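Local coordinates for GlcNAc-alpha-1,4-Gal-releasing endo-beta-galactosidase (Clostridium perfringens, PDB 1UPS), which probably hydrolyses internal beta-galactosidic linkages in glycans, releasing the disaccharide GlcNAc-alpha-1,4-Gal, and binds calcium, at residues Met219-Thr224 with Tyr239-Tyr244; Gly167-Leu172 with Tyr244-Ile249; Tyr124-Gly129 with Val276-Asp281; Trp182-Tyr187 with Glu233-Ile238. One frame throughout, in Å; residues are numbered along the deposited sequence. Where two conformers were deposited one is given.

Contact 1 (Met219-Thr224 with Tyr239-Tyr244); sequences MEWTPT and YGSPDY
Trp221 meets Pro242 along the edge of its indole: NE1 donates to Pro242 O at 3.0 Å, with an N-H...O angle of 148° and the oxygen almost exactly in the ring plane. Farther along the same rim, Trp221 CH2 lies 3.3 Å from Tyr244 O, an otherwise partnerless buried carbonyl. Trp221 CG stands anti to the backbone N (chi1 164°), which sends the indole along the loop 239-244. Near the start of that loop, Ser241 OG donates to Thr222 O over 2.6 Å, lying in the carbonyl plane, and Gly240 N bonds to Thr224 O at 2.9 Å. Behind these bonds, Thr222 OG1 accepts from Thr224 N at 3.1 Å, closing an ST turn, and it is also bonded to Ala225. The turn probably orients the carbonyls of Thr222 and Thr224 for these bonds. It joins antiparallel strands 215-221 and 225-230, and the loop gripped here carries the chain from strand 233-239 to strand 246-254, a crossing between the two sheets of the family 16 beta-sandwich.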
loop_
_atom_site.group_PDB
_atom_site.type_symbol
_atom_site.label_atom_id
_atom_site.label_comp_id
_atom_site.label_asym_id
_atom_site.label_seq_id
_atom_site.Cartn_x
_atom_site.Cartn_y
_atom_site.Cartn_z
ATOM N N MET A 219 6.310 -2.614 -0.559
ATOM C CA MET A 219 5.467 -1.978 -1.553
ATOM C C MET A 219 6.190 -1.958 -2.896
ATOM O O MET A 219 7.332 -1.483 -2.997
ATOM C CB MET A 219 5.126 -0.531 -1.148
ATOM C CG MET A 219 4.430 0.236 -2.301
ATOM S SD MET A 219 4.209 2.001 -1.918
ATOM C CE MET A 219 5.869 2.570 -2.069
ATOM N N GLU A 220 5.513 -2.439 -3.936
ATOM C CA GLU A 220 5.994 -2.195 -5.291
ATOM C C GLU A 220 5.178 -1.062 -5.897
ATOM O O GLU A 220 3.947 -1.148 -6.019
ATOM C CB GLU A 220 5.938 -3.455 -6.181
ATOM C CG GLU A 220 6.623 -3.200 -7.529
ATOM C CD GLU A 220 7.253 -4.441 -8.154
ATOM O OE1 GLU A 220 8.405 -4.362 -8.634
ATOM O OE2 GLU A 220 6.595 -5.486 -8.176
ATOM N N TRP A 221 5.884 0.009 -6.243
ATOM C CA TRP A 221 5.287 1.235 -6.761
ATOM C C TRP A 221 5.675 1.300 -8.234
ATOM O O TRP A 221 6.849 1.412 -8.573
ATOM C CB TRP A 221 5.825 2.426 -5.954
ATOM C CG TRP A 221 5.653 3.827 -6.539
ATOM C CD1 TRP A 221 4.699 4.277 -7.428
ATOM C CD2 TRP A 221 6.457 4.951 -6.220
ATOM N NE1 TRP A 221 4.883 5.621 -7.678
ATOM C CE2 TRP A 221 5.962 6.060 -6.957
ATOM C CE3 TRP A 221 7.578 5.137 -5.397
ATOM C CZ2 TRP A 221 6.556 7.328 -6.903
ATOM C CZ3 TRP A 221 8.154 6.397 -5.324
ATOM C CH2 TRP A 221 7.639 7.481 -6.076
ATOM N N THR A 222 4.680 1.156 -9.102
ATOM C CA THR A 222 4.895 1.197 -10.550
ATOM C C THR A 222 4.101 2.389 -11.103
ATOM O O THR A 222 3.336 3.012 -10.375
ATOM C CB THR A 222 4.404 -0.099 -11.232
ATOM O OG1 THR A 222 2.967 -0.140 -11.198
ATOM C CG2 THR A 222 4.845 -1.343 -10.452
ATOM N N PRO A 223 4.252 2.688 -12.387
ATOM C CA PRO A 223 3.424 3.716 -13.025
ATOM C C PRO A 223 1.921 3.431 -12.953
ATOM O O PRO A 223 1.127 4.359 -13.150
ATOM C CB PRO A 223 3.906 3.678 -14.480
ATOM C CG PRO A 223 5.295 3.233 -14.370
ATOM C CD PRO A 223 5.254 2.140 -13.321
ATOM N N THR A 224 1.541 2.191 -12.662
ATOM C CA THR A 224 0.135 1.775 -12.680
ATOM C C THR A 224 -0.525 1.674 -11.297
ATOM O O THR A 224 -1.736 1.939 -11.149
ATOM C CB THR A 224 0.031 0.408 -13.404
ATOM O OG1 THR A 224 0.331 0.603 -14.789
ATOM C CG2 THR A 224 -1.408 -0.115 -13.430
ATOM N N TYR A 239 -4.841 1.112 -7.063
ATOM C CA TYR A 239 -4.591 1.427 -8.476
ATOM C C TYR A 239 -4.458 2.936 -8.612
ATOM O O TYR A 239 -5.267 3.668 -8.055
ATOM C CB TYR A 239 -5.663 0.811 -9.406
ATOM C CG TYR A 239 -5.457 -0.703 -9.570
ATOM C CD1 TYR A 239 -4.385 -1.209 -10.317
ATOM C CD2 TYR A 239 -6.300 -1.623 -8.924
ATOM C CE1 TYR A 239 -4.171 -2.604 -10.447
ATOM C CE2 TYR A 239 -6.087 -3.011 -9.036
ATOM C CZ TYR A 239 -5.016 -3.492 -9.802
ATOM O OH TYR A 239 -4.798 -4.864 -9.928
ATOM N N GLY A 240 -3.422 3.382 -9.320
ATOM C CA GLY A 240 -3.019 4.786 -9.353
ATOM C C GLY A 240 -1.752 4.957 -8.524
ATOM O O GLY A 240 -1.545 4.242 -7.548
ATOM N N SER A 241 -0.877 5.874 -8.918
ATOM C CA SER A 241 0.393 6.046 -8.201
ATOM C C SER A 241 0.974 7.407 -8.515
ATOM O O SER A 241 0.716 7.950 -9.601
ATOM C CB SER A 241 1.405 4.953 -8.595
ATOM O OG SER A 241 1.995 5.222 -9.865
ATOM N N PRO A 242 1.752 7.953 -7.581
ATOM C CA PRO A 242 2.448 9.220 -7.815
ATOM C C PRO A 242 3.436 9.117 -8.964
ATOM O O PRO A 242 3.988 8.044 -9.214
ATOM C CB PRO A 242 3.171 9.473 -6.499
ATOM C CG PRO A 242 2.376 8.676 -5.492
ATOM C CD PRO A 242 2.021 7.413 -6.228
ATOM N N ASP A 243 3.640 10.222 -9.676
ATOM C CA ASP A 243 4.562 10.209 -10.815
ATOM C C ASP A 243 5.732 11.197 -10.673
ATOM O O ASP A 243 6.096 11.928 -11.629
ATOM C CB ASP A 243 3.788 10.393 -12.127
ATOM C CG ASP A 243 3.144 11.764 -12.255
ATOM O OD1 ASP A 243 2.947 12.466 -11.235
ATOM O OD2 ASP A 243 2.808 12.228 -13.370
ATOM N N TYR A 244 6.321 11.205 -9.477
ATOM C CA TYR A 244 7.436 12.097 -9.138
ATOM C C TYR A 244 8.229 11.457 -8.015
ATOM O O TYR A 244 7.780 10.475 -7.422
ATOM C CB TYR A 244 6.940 13.486 -8.686
ATOM C CG TYR A 244 5.675 13.434 -7.891
ATOM C CD1 TYR A 244 5.692 13.115 -6.526
ATOM C CD2 TYR A 244 4.444 13.676 -8.504
ATOM C CE1 TYR A 244 4.506 13.052 -5.793
ATOM C CE2 TYR A 244 3.250 13.618 -7.769
ATOM C CZ TYR A 244 3.299 13.310 -6.424
ATOM O OH TYR A 244 2.139 13.238 -5.697
#

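Contact 2 (Gly167-Leu172 with Tyr244-Ile249); sequences GEIDIL and YEMGTI
Gly167 and Ile169 meet Tyr244 and Met246 in a buried contact within one sheet of the beta-sandwich. Strands 168-170 and 246-254 both pair with strand 145-152, so they are second neighbours: the nearest CA atoms, those of Gly167 and Met246, are still 8.1 Å apart, too wide for direct strand pairing, and the side chains of Met246 and Tyr244 make the touch. Segment 167-172 has the sequence pattern of the family 16 signature strand, with a classic beta bulge at Ile171 and Leu172 opposite Trp148. Glu168 points away from this contact; Ile169 also packs on Met219 of the other sheet, while Met246 touches Trp221. Ile169 and Met246 cross at about a right angle, CD1 of Ile169 lying 3.9 Å from SD of Met246. The bend at the end of Met246 (chi3 90°) brings its CE to 3.3 Å from Gly167 O. Beside it, the hydroxyl of Tyr244 is gripped twice: it is bonded to Asp191, and Tyr244 OH accepts from Gly167 N at 2.9 Å through a bent bond (N-H...O 138°).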
loop_
_atom_site.group_PDB
_atom_site.type_symbol
_atom_site.label_atom_id
_atom_site.label_comp_id
_atom_site.label_asym_id
_atom_site.label_seq_id
_atom_site.Cartn_x
_atom_site.Cartn_y
_atom_site.Cartn_z
ATOM N N GLY A 167 2.027 13.901 -2.915
ATOM C CA GLY A 167 1.452 12.616 -2.522
ATOM C C GLY A 167 2.027 12.038 -1.234
ATOM O O GLY A 167 3.224 12.193 -0.947
ATOM N N GLU A 168 1.168 11.383 -0.451
ATOM C CA GLU A 168 1.591 10.666 0.768
ATOM C C GLU A 168 1.191 9.202 0.629
ATOM O O GLU A 168 0.039 8.910 0.291
ATOM C CB GLU A 168 0.896 11.243 2.009
ATOM C CG GLU A 168 1.254 10.477 3.286
ATOM C CD GLU A 168 0.639 11.059 4.549
ATOM O OE1 GLU A 168 0.823 10.419 5.607
ATOM O OE2 GLU A 168 -0.008 12.127 4.490
ATOM N N ILE A 169 2.138 8.290 0.855
ATOM C CA ILE A 169 1.822 6.858 0.955
ATOM C C ILE A 169 2.256 6.383 2.323
ATOM O O ILE A 169 3.445 6.412 2.641
ATOM C CB ILE A 169 2.528 6.003 -0.139
ATOM C CG1 ILE A 169 2.199 6.505 -1.551
ATOM C CG2 ILE A 169 2.167 4.495 0.028
ATOM C CD1 ILE A 169 3.151 5.920 -2.626
ATOM N N ASP A 170 1.291 5.968 3.150
ATOM C CA ASP A 170 1.634 5.413 4.450
ATOM C C ASP A 170 1.745 3.903 4.264
ATOM O O ASP A 170 0.737 3.207 4.277
ATOM C CB ASP A 170 0.561 5.777 5.471
ATOM C CG ASP A 170 0.368 7.271 5.564
ATOM O OD1 ASP A 170 1.394 7.986 5.706
ATOM O OD2 ASP A 170 -0.752 7.799 5.445
ATOM N N ILE A 171 2.955 3.417 4.008
ATOM C CA ILE A 171 3.155 1.987 3.698
ATOM C C ILE A 171 2.852 1.151 4.925
ATOM O O ILE A 171 2.319 0.049 4.811
ATOM C CB ILE A 171 4.597 1.702 3.192
ATOM C CG1 ILE A 171 4.961 2.634 2.021
ATOM C CG2 ILE A 171 4.755 0.234 2.759
ATOM C CD1 ILE A 171 6.486 2.682 1.767
ATOM N N LEU A 172 3.192 1.689 6.092
ATOM C CA LEU A 172 2.814 1.076 7.351
ATOM C C LEU A 172 2.489 2.202 8.326
ATOM O O LEU A 172 3.233 3.173 8.431
ATOM C CB LEU A 172 3.973 0.212 7.886
ATOM C CG LEU A 172 3.674 -0.564 9.175
ATOM C CD1 LEU A 172 4.403 -1.928 9.162
ATOM C CD2 LEU A 172 4.150 0.228 10.400
ATOM N N TYR A 244 6.321 11.205 -9.477
ATOM C CA TYR A 244 7.436 12.097 -9.138
ATOM C C TYR A 244 8.229 11.457 -8.015
ATOM O O TYR A 244 7.780 10.475 -7.422
ATOM C CB TYR A 244 6.940 13.486 -8.686
ATOM C CG TYR A 244 5.675 13.434 -7.891
ATOM C CD1 TYR A 244 5.692 13.115 -6.526
ATOM C CD2 TYR A 244 4.444 13.676 -8.504
ATOM C CE1 TYR A 244 4.506 13.052 -5.793
ATOM C CE2 TYR A 244 3.250 13.618 -7.769
ATOM C CZ TYR A 244 3.299 13.310 -6.424
ATOM O OH TYR A 244 2.139 13.238 -5.697
ATOM N N GLU A 245 9.400 12.008 -7.729
ATOM C CA GLU A 245 10.264 11.443 -6.689
ATOM C C GLU A 245 9.647 11.666 -5.316
ATOM O O GLU A 245 8.994 12.681 -5.084
ATOM C CB GLU A 245 11.659 12.067 -6.740
ATOM C CG GLU A 245 12.425 11.703 -8.008
ATOM C CD GLU A 245 13.928 11.825 -7.855
ATOM O OE1 GLU A 245 14.401 12.330 -6.822
ATOM O OE2 GLU A 245 14.645 11.424 -8.802
ATOM N N MET A 246 9.865 10.702 -4.425
ATOM C CA MET A 246 9.360 10.753 -3.053
ATOM C C MET A 246 10.491 10.459 -2.089
ATOM O O MET A 246 11.427 9.705 -2.420
ATOM C CB MET A 246 8.236 9.723 -2.860
ATOM C CG MET A 246 6.988 10.025 -3.707
ATOM S SD MET A 246 5.703 8.757 -3.510
ATOM C CE MET A 246 4.772 9.472 -2.089
ATOM N N GLY A 247 10.394 11.054 -0.896
ATOM C CA GLY A 247 11.342 10.819 0.180
ATOM C C GLY A 247 10.710 9.912 1.213
ATOM O O GLY A 247 9.496 9.721 1.190
ATOM N N THR A 248 11.532 9.370 2.116
ATOM C CA THR A 248 11.085 8.362 3.080
ATOM C C THR A 248 11.198 8.866 4.505
ATOM O O THR A 248 12.193 9.494 4.863
ATOM C CB THR A 248 11.965 7.080 2.920
ATOM O OG1 THR A 248 11.714 6.511 1.623
ATOM C CG2 THR A 248 11.533 5.969 3.924
ATOM N N ILE A 249 10.188 8.548 5.314
ATOM C CA ILE A 249 10.229 8.822 6.755
ATOM C C ILE A 249 9.981 7.518 7.498
ATOM O O ILE A 249 9.085 6.752 7.128
ATOM C CB ILE A 249 9.129 9.867 7.147
ATOM C CG1 ILE A 249 9.291 11.157 6.305
ATOM C CG2 ILE A 249 9.135 10.102 8.689
ATOM C CD1 ILE A 249 8.214 12.227 6.568
#

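Contact 3 (Tyr124-Gly129 with Val276-Asp281); sequences YTTKYG and VWKPVD
Lys278 and Thr126 reach toward each other tip to tip, and the lysine ammonium forms the tight polar centre of this contact. Lys278 NZ donates to Thr126 OG1 at 2.8 Å and to Tyr128 O at 2.9 Å, the latter bond approaching from above the carbonyl plane (36° out of it) and not along a lone pair. A turn in the aliphatic chain of Lys278 at chi2, -84°, carries the amine from its strand to the loop. The two hydrogen bonds thus join it to a side-chain and a backbone oxygen of loop 124-129, and Lys127 O also lies 2.8 Å from Lys278 NZ. Next to it the packing is close and largely apolar: Tyr124 CE2 is 3.8 Å from Val276 CG2, and Tyr124 OH sits 3.5 Å from Val276 CG1 while bonding to Asp33. Gly129 fits against the strand, its CA 3.5 Å from Trp277 O; its positive phi of 143° is a conformation suited to glycine.

The outer side is looser. Lys127 is exposed and points away from the strand, its CG resting 3.5 Å above the ring of its neighbour Tyr128.

Trp277, by contrast, is buried and points away from loop 124-129, packing against strands 30-36 and 129-136 with its NE1 bonded to Ile25 O; its side chain is about 7 Å from that of the calcium ligand Glu37. The contact fastens the lead-in to strand 129-136 onto strand 267-279, its antiparallel partner in the beta-sandwich, which also carries the calcium ligand Asp272.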
loop_
_atom_site.group_PDB
_atom_site.type_symbol
_atom_site.label_atom_id
_atom_site.label_comp_id
_atom_site.label_asym_id
_atom_site.label_seq_id
_atom_site.Cartn_x
_atom_site.Cartn_y
_atom_site.Cartn_z
ATOM N N TYR A 124 18.037 9.861 0.107
ATOM C CA TYR A 124 17.489 8.967 -0.904
ATOM C C TYR A 124 16.096 9.407 -1.324
ATOM O O TYR A 124 15.151 9.358 -0.531
ATOM C CB TYR A 124 17.442 7.508 -0.416
ATOM C CG TYR A 124 17.016 6.551 -1.521
ATOM C CD1 TYR A 124 17.840 6.332 -2.630
ATOM C CD2 TYR A 124 15.782 5.886 -1.467
ATOM C CE1 TYR A 124 17.453 5.467 -3.654
ATOM C CE2 TYR A 124 15.373 5.030 -2.497
ATOM C CZ TYR A 124 16.226 4.824 -3.582
ATOM O OH TYR A 124 15.857 3.978 -4.598
ATOM N N THR A 125 15.980 9.847 -2.570
ATOM C CA THR A 125 14.684 10.158 -3.155
ATOM C C THR A 125 14.615 9.439 -4.494
ATOM O O THR A 125 15.598 9.448 -5.261
ATOM C CB THR A 125 14.527 11.679 -3.394
ATOM O OG1 THR A 125 15.647 12.151 -4.152
ATOM C CG2 THR A 125 14.612 12.477 -2.057
ATOM N N THR A 126 13.466 8.851 -4.808
ATOM C CA THR A 126 13.347 8.099 -6.062
ATOM C C THR A 126 11.899 8.015 -6.549
ATOM O O THR A 126 10.977 8.284 -5.781
ATOM C CB THR A 126 13.998 6.686 -5.887
ATOM O OG1 THR A 126 14.385 6.148 -7.166
ATOM C CG2 THR A 126 12.985 5.666 -5.366
ATOM N N LYS A 127 11.712 7.655 -7.822
ATOM C CA LYS A 127 10.376 7.395 -8.362
ATOM C C LYS A 127 10.323 5.945 -8.860
ATOM O O LYS A 127 11.134 5.548 -9.710
ATOM C CB LYS A 127 10.070 8.381 -9.502
ATOM C CG LYS A 127 8.736 8.140 -10.226
ATOM C CD LYS A 127 8.477 9.142 -11.386
ATOM C CE LYS A 127 9.511 9.029 -12.495
ATOM N NZ LYS A 127 9.410 10.168 -13.468
ATOM N N TYR A 128 9.352 5.187 -8.329
ATOM C CA TYR A 128 9.103 3.764 -8.633
ATOM C C TYR A 128 10.108 2.800 -8.012
ATOM O O TYR A 128 11.246 3.173 -7.721
ATOM C CB TYR A 128 8.992 3.486 -10.142
ATOM C CG TYR A 128 8.036 4.421 -10.863
ATOM C CD1 TYR A 128 8.388 4.991 -12.089
ATOM C CD2 TYR A 128 6.790 4.737 -10.313
ATOM C CE1 TYR A 128 7.527 5.845 -12.751
ATOM C CE2 TYR A 128 5.908 5.606 -10.974
ATOM C CZ TYR A 128 6.292 6.160 -12.191
ATOM O OH TYR A 128 5.430 7.015 -12.853
ATOM N N GLY A 129 9.672 1.555 -7.828
ATOM C CA GLY A 129 10.580 0.505 -7.372
ATOM C C GLY A 129 9.915 -0.464 -6.413
ATOM O O GLY A 129 8.711 -0.351 -6.132
ATOM N N VAL A 276 15.685 -1.005 -1.322
ATOM C CA VAL A 276 14.897 -0.637 -2.496
ATOM C C VAL A 276 15.566 -1.188 -3.746
ATOM O O VAL A 276 16.765 -0.954 -3.976
ATOM C CB VAL A 276 14.766 0.893 -2.654
ATOM C CG1 VAL A 276 13.804 1.222 -3.788
ATOM C CG2 VAL A 276 14.284 1.558 -1.324
ATOM N N TRP A 277 14.793 -1.917 -4.549
ATOM C CA TRP A 277 15.305 -2.480 -5.790
ATOM C C TRP A 277 14.599 -1.860 -6.995
ATOM O O TRP A 277 13.464 -1.378 -6.894
ATOM C CB TRP A 277 15.057 -3.988 -5.831
ATOM C CG TRP A 277 15.774 -4.850 -4.830
ATOM C CD1 TRP A 277 16.973 -5.503 -5.015
ATOM C CD2 TRP A 277 15.284 -5.273 -3.556
ATOM N NE1 TRP A 277 17.269 -6.271 -3.914
ATOM C CE2 TRP A 277 16.253 -6.144 -2.997
ATOM C CE3 TRP A 277 14.128 -4.991 -2.812
ATOM C CZ2 TRP A 277 16.100 -6.735 -1.728
ATOM C CZ3 TRP A 277 13.981 -5.568 -1.548
ATOM C CH2 TRP A 277 14.959 -6.443 -1.024
ATOM N N LYS A 278 15.282 -1.871 -8.141
ATOM C CA LYS A 278 14.708 -1.376 -9.393
ATOM C C LYS A 278 14.700 -2.538 -10.383
ATOM O O LYS A 278 15.653 -3.313 -10.412
ATOM C CB LYS A 278 15.553 -0.238 -9.966
ATOM C CG LYS A 278 15.616 1.017 -9.072
ATOM C CD LYS A 278 14.410 1.914 -9.295
ATOM C CE LYS A 278 14.571 3.261 -8.554
ATOM N NZ LYS A 278 13.553 4.241 -9.044
ATOM N N PRO A 279 13.641 -2.675 -11.172
ATOM C CA PRO A 279 13.560 -3.777 -12.135
ATOM C C PRO A 279 14.638 -3.619 -13.214
ATOM O O PRO A 279 14.870 -2.504 -13.699
ATOM C CB PRO A 279 12.144 -3.629 -12.708
ATOM C CG PRO A 279 11.818 -2.205 -12.538
ATOM C CD PRO A 279 12.432 -1.828 -11.204
ATOM N N VAL A 280 15.311 -4.707 -13.576
ATOM C CA VAL A 280 16.358 -4.586 -14.597
ATOM C C VAL A 280 15.806 -4.050 -15.924
ATOM O O VAL A 280 16.474 -3.258 -16.607
ATOM C CB VAL A 280 17.141 -5.902 -14.813
ATOM C CG1 VAL A 280 17.928 -6.266 -13.560
ATOM C CG2 VAL A 280 16.208 -7.037 -15.224
ATOM N N ASP A 281 14.572 -4.432 -16.260
ATOM C CA ASP A 281 13.994 -4.058 -17.550
ATOM C C ASP A 281 13.018 -2.879 -17.476
ATOM O O ASP A 281 12.322 -2.567 -18.452
ATOM C CB ASP A 281 13.331 -5.280 -18.199
ATOM C CG ASP A 281 14.343 -6.353 -18.608
ATOM O OD1 ASP A 281 15.435 -6.006 -19.119
ATOM O OD2 ASP A 281 14.131 -7.580 -18.457
#

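Contact 4 (Trp182-Tyr187 with Glu233-Ile238); sequences WRIAAY and ELFKVI
This contact belongs to the face-to-face packing of the two sheets of the beta-sandwich, where Trp182, Ile184 and Ala186 meet Phe235, Lys236 and Ile238. The segment axes approach to 9.6 Å and run almost parallel, 9° apart, a spacing that leaves only side chains between them. Trp182 and Phe235 slide past each other: their planes are 17° apart, but the six-membered rings are so displaced (centroids 5.1 Å) that they barely overlap, and the closest approach is Trp182 CE3 to Phe235 CD2, 3.4 Å. Ile184 fills the angle between the two aromatics. Its CD1 lies 3.6 Å above the Trp182 ring, over the centre, and meets the edge of Phe235 in plane, 3.8 Å from CD2. A classic beta bulge lets the consecutive Phe235 and Lys236 both face inward. In one of its two conformers, the extended Lys236 runs alongside Ile184, its CD 3.8 Å from Ile184 CG2, and its NZ bonds to Ser201. Ala186 CB and Ile238 CD1 complete the row at 4.2 Å. The cohesion is therefore mostly van der Waals, the Trp182-Phe235 pair counting as a slipped ring contact, and the lysine lays its methylene chain along Ile184 while its amine finds a polar partner on strand 199-204.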
loop_
_atom_site.group_PDB
_atom_site.type_symbol
_atom_site.label_atom_id
_atom_site.label_comp_id
_atom_site.label_asym_id
_atom_site.label_seq_id
_atom_site.Cartn_x
_atom_site.Cartn_y
_atom_site.Cartn_z
ATOM N N TRP A 182 -2.238 -4.598 9.888
ATOM C CA TRP A 182 -1.268 -3.810 9.140
ATOM C C TRP A 182 -2.094 -2.680 8.508
ATOM O O TRP A 182 -2.904 -2.904 7.600
ATOM C CB TRP A 182 -0.549 -4.664 8.068
ATOM C CG TRP A 182 0.384 -3.861 7.176
ATOM C CD1 TRP A 182 0.814 -2.556 7.370
ATOM C CD2 TRP A 182 1.002 -4.301 5.955
ATOM N NE1 TRP A 182 1.654 -2.176 6.345
ATOM C CE2 TRP A 182 1.789 -3.222 5.467
ATOM C CE3 TRP A 182 0.992 -5.510 5.233
ATOM C CZ2 TRP A 182 2.539 -3.308 4.286
ATOM C CZ3 TRP A 182 1.728 -5.585 4.048
ATOM C CH2 TRP A 182 2.503 -4.493 3.598
ATOM N N ARG A 183 -1.899 -1.474 9.031
ATOM C CA ARG A 183 -2.575 -0.280 8.544
ATOM C C ARG A 183 -1.803 0.312 7.368
ATOM O O ARG A 183 -0.599 0.549 7.467
ATOM C CB ARG A 183 -2.643 0.751 9.677
ATOM C CG ARG A 183 -3.469 1.985 9.340
ATOM C CD ARG A 183 -3.700 2.867 10.588
ATOM N NE ARG A 183 -4.348 4.151 10.315
ATOM C CZ ARG A 183 -5.573 4.494 10.713
ATOM N NH1 ARG A 183 -6.360 3.643 11.374
ATOM N NH2 ARG A 183 -6.037 5.706 10.412
ATOM N N ILE A 184 -2.519 0.561 6.273
ATOM C CA ILE A 184 -1.952 1.116 5.037
ATOM C C ILE A 184 -2.879 2.260 4.612
ATOM O O ILE A 184 -4.116 2.128 4.687
ATOM C CB ILE A 184 -1.903 0.039 3.932
ATOM C CG1 ILE A 184 -0.955 -1.097 4.306
ATOM C CG2 ILE A 184 -1.428 0.645 2.585
ATOM C CD1 ILE A 184 -1.195 -2.398 3.506
ATOM N N ALA A 185 -2.300 3.382 4.182
ATOM C CA ALA A 185 -3.121 4.535 3.771
ATOM C C ALA A 185 -2.438 5.346 2.675
ATOM O O ALA A 185 -1.235 5.214 2.459
ATOM C CB ALA A 185 -3.451 5.443 4.991
ATOM N N ALA A 186 -3.210 6.176 1.966
ATOM C CA ALA A 186 -2.630 7.045 0.936
ATOM C C ALA A 186 -3.539 8.233 0.673
ATOM O O ALA A 186 -4.759 8.136 0.814
ATOM C CB ALA A 186 -2.386 6.261 -0.366
ATOM N N TYR A 187 -2.939 9.337 0.243
ATOM C CA TYR A 187 -3.686 10.567 -0.057
ATOM C C TYR A 187 -2.785 11.461 -0.892
ATOM O O TYR A 187 -1.591 11.522 -0.650
ATOM C CB TYR A 187 -4.053 11.265 1.258
ATOM C CG TYR A 187 -4.808 12.575 1.099
ATOM C CD1 TYR A 187 -5.962 12.654 0.315
ATOM C CD2 TYR A 187 -4.377 13.722 1.769
ATOM C CE1 TYR A 187 -6.655 13.877 0.185
ATOM C CE2 TYR A 187 -5.071 14.938 1.651
ATOM C CZ TYR A 187 -6.194 14.997 0.856
ATOM O OH TYR A 187 -6.873 16.206 0.729
ATOM N N GLU A 233 3.848 -12.071 0.275
ATOM C CA GLU A 233 2.550 -12.416 -0.321
ATOM C C GLU A 233 1.662 -11.175 -0.457
ATOM O O GLU A 233 1.553 -10.360 0.477
ATOM C CB GLU A 233 1.812 -13.482 0.509
ATOM C CG GLU A 233 0.448 -13.868 -0.088
ATOM C CD GLU A 233 -0.279 -14.971 0.680
ATOM O OE1 GLU A 233 -1.013 -14.645 1.659
ATOM O OE2 GLU A 233 -0.126 -16.162 0.288
ATOM N N LEU A 234 1.015 -11.038 -1.614
ATOM C CA LEU A 234 0.212 -9.826 -1.874
ATOM C C LEU A 234 -0.910 -9.656 -0.844
ATOM O O LEU A 234 -1.656 -10.612 -0.559
ATOM C CB LEU A 234 -0.358 -9.878 -3.299
ATOM C CG LEU A 234 -1.110 -8.618 -3.743
ATOM C CD1 LEU A 234 -0.200 -7.383 -3.778
ATOM C CD2 LEU A 234 -1.743 -8.866 -5.105
ATOM N N PHE A 235 -1.032 -8.432 -0.310
ATOM C CA PHE A 235 -1.917 -8.146 0.827
ATOM C C PHE A 235 -2.917 -7.027 0.486
ATOM O O PHE A 235 -4.077 -7.066 0.940
ATOM C CB PHE A 235 -1.056 -7.775 2.055
ATOM C CG PHE A 235 -1.846 -7.408 3.308
ATOM C CD1 PHE A 235 -2.385 -8.397 4.124
ATOM C CD2 PHE A 235 -1.990 -6.076 3.683
ATOM C CE1 PHE A 235 -3.085 -8.055 5.305
ATOM C CE2 PHE A 235 -2.695 -5.719 4.849
ATOM C CZ PHE A 235 -3.230 -6.715 5.657
ATOM N N LYS A 236 -2.490 -6.068 -0.337
ATOM C CA LYS A 236 -3.330 -4.908 -0.719
ATOM C C LYS A 236 -2.863 -4.319 -2.049
ATOM O O LYS A 236 -1.666 -4.322 -2.357
ATOM C CB LYS A 236 -3.245 -3.812 0.350
ATOM C CG LYS A 236 -4.194 -2.633 0.095
ATOM C CD LYS A 236 -4.169 -1.642 1.224
ATOM C CE LYS A 236 -5.114 -0.444 1.000
ATOM N NZ LYS A 236 -5.172 0.462 2.224
ATOM N N VAL A 237 -3.814 -3.781 -2.814
ATOM C CA VAL A 237 -3.502 -3.095 -4.057
ATOM C C VAL A 237 -4.248 -1.774 -4.105
ATOM O O VAL A 237 -5.438 -1.718 -3.775
ATOM C CB VAL A 237 -3.953 -3.918 -5.294
ATOM C CG1 VAL A 237 -3.638 -3.168 -6.588
ATOM C CG2 VAL A 237 -3.298 -5.270 -5.305
ATOM N N ILE A 238 -3.528 -0.716 -4.486
ATOM C CA ILE A 238 -4.143 0.570 -4.777
ATOM C C ILE A 238 -3.817 0.912 -6.230
ATOM O O ILE A 238 -2.643 0.966 -6.600
ATOM C CB ILE A 238 -3.603 1.646 -3.820
ATOM C CG1 ILE A 238 -4.046 1.348 -2.382
ATOM C CG2 ILE A 238 -4.031 3.075 -4.302
ATOM C CD1 ILE A 238 -3.382 2.266 -1.327
#

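From the N terminus, residues 124-129 come first, then 167-172, 182-187 and 219-224, opening contacts 3, 2, 4 and 1 in turn. Segment 233-238 closes contact 4 before 239-244 closes contact 1, so these two cross. Both nest inside the loop closed by contact 2 at 244-249, and contact 3, closed by 276-281, encloses all three. Contact 4 joins the two sheets, contact 3 ties a loop to strand 267-279, contact 2 lies within the six-stranded sheet, and contact 1 ties the end of strand 215-221 and its turn to the loop leading to strand 246-254. Contacts 1 and 2 share Tyr244. Probable backbone bonds link contact 3 to both, through Gly129 with Trp221 and Thr126 with Met246.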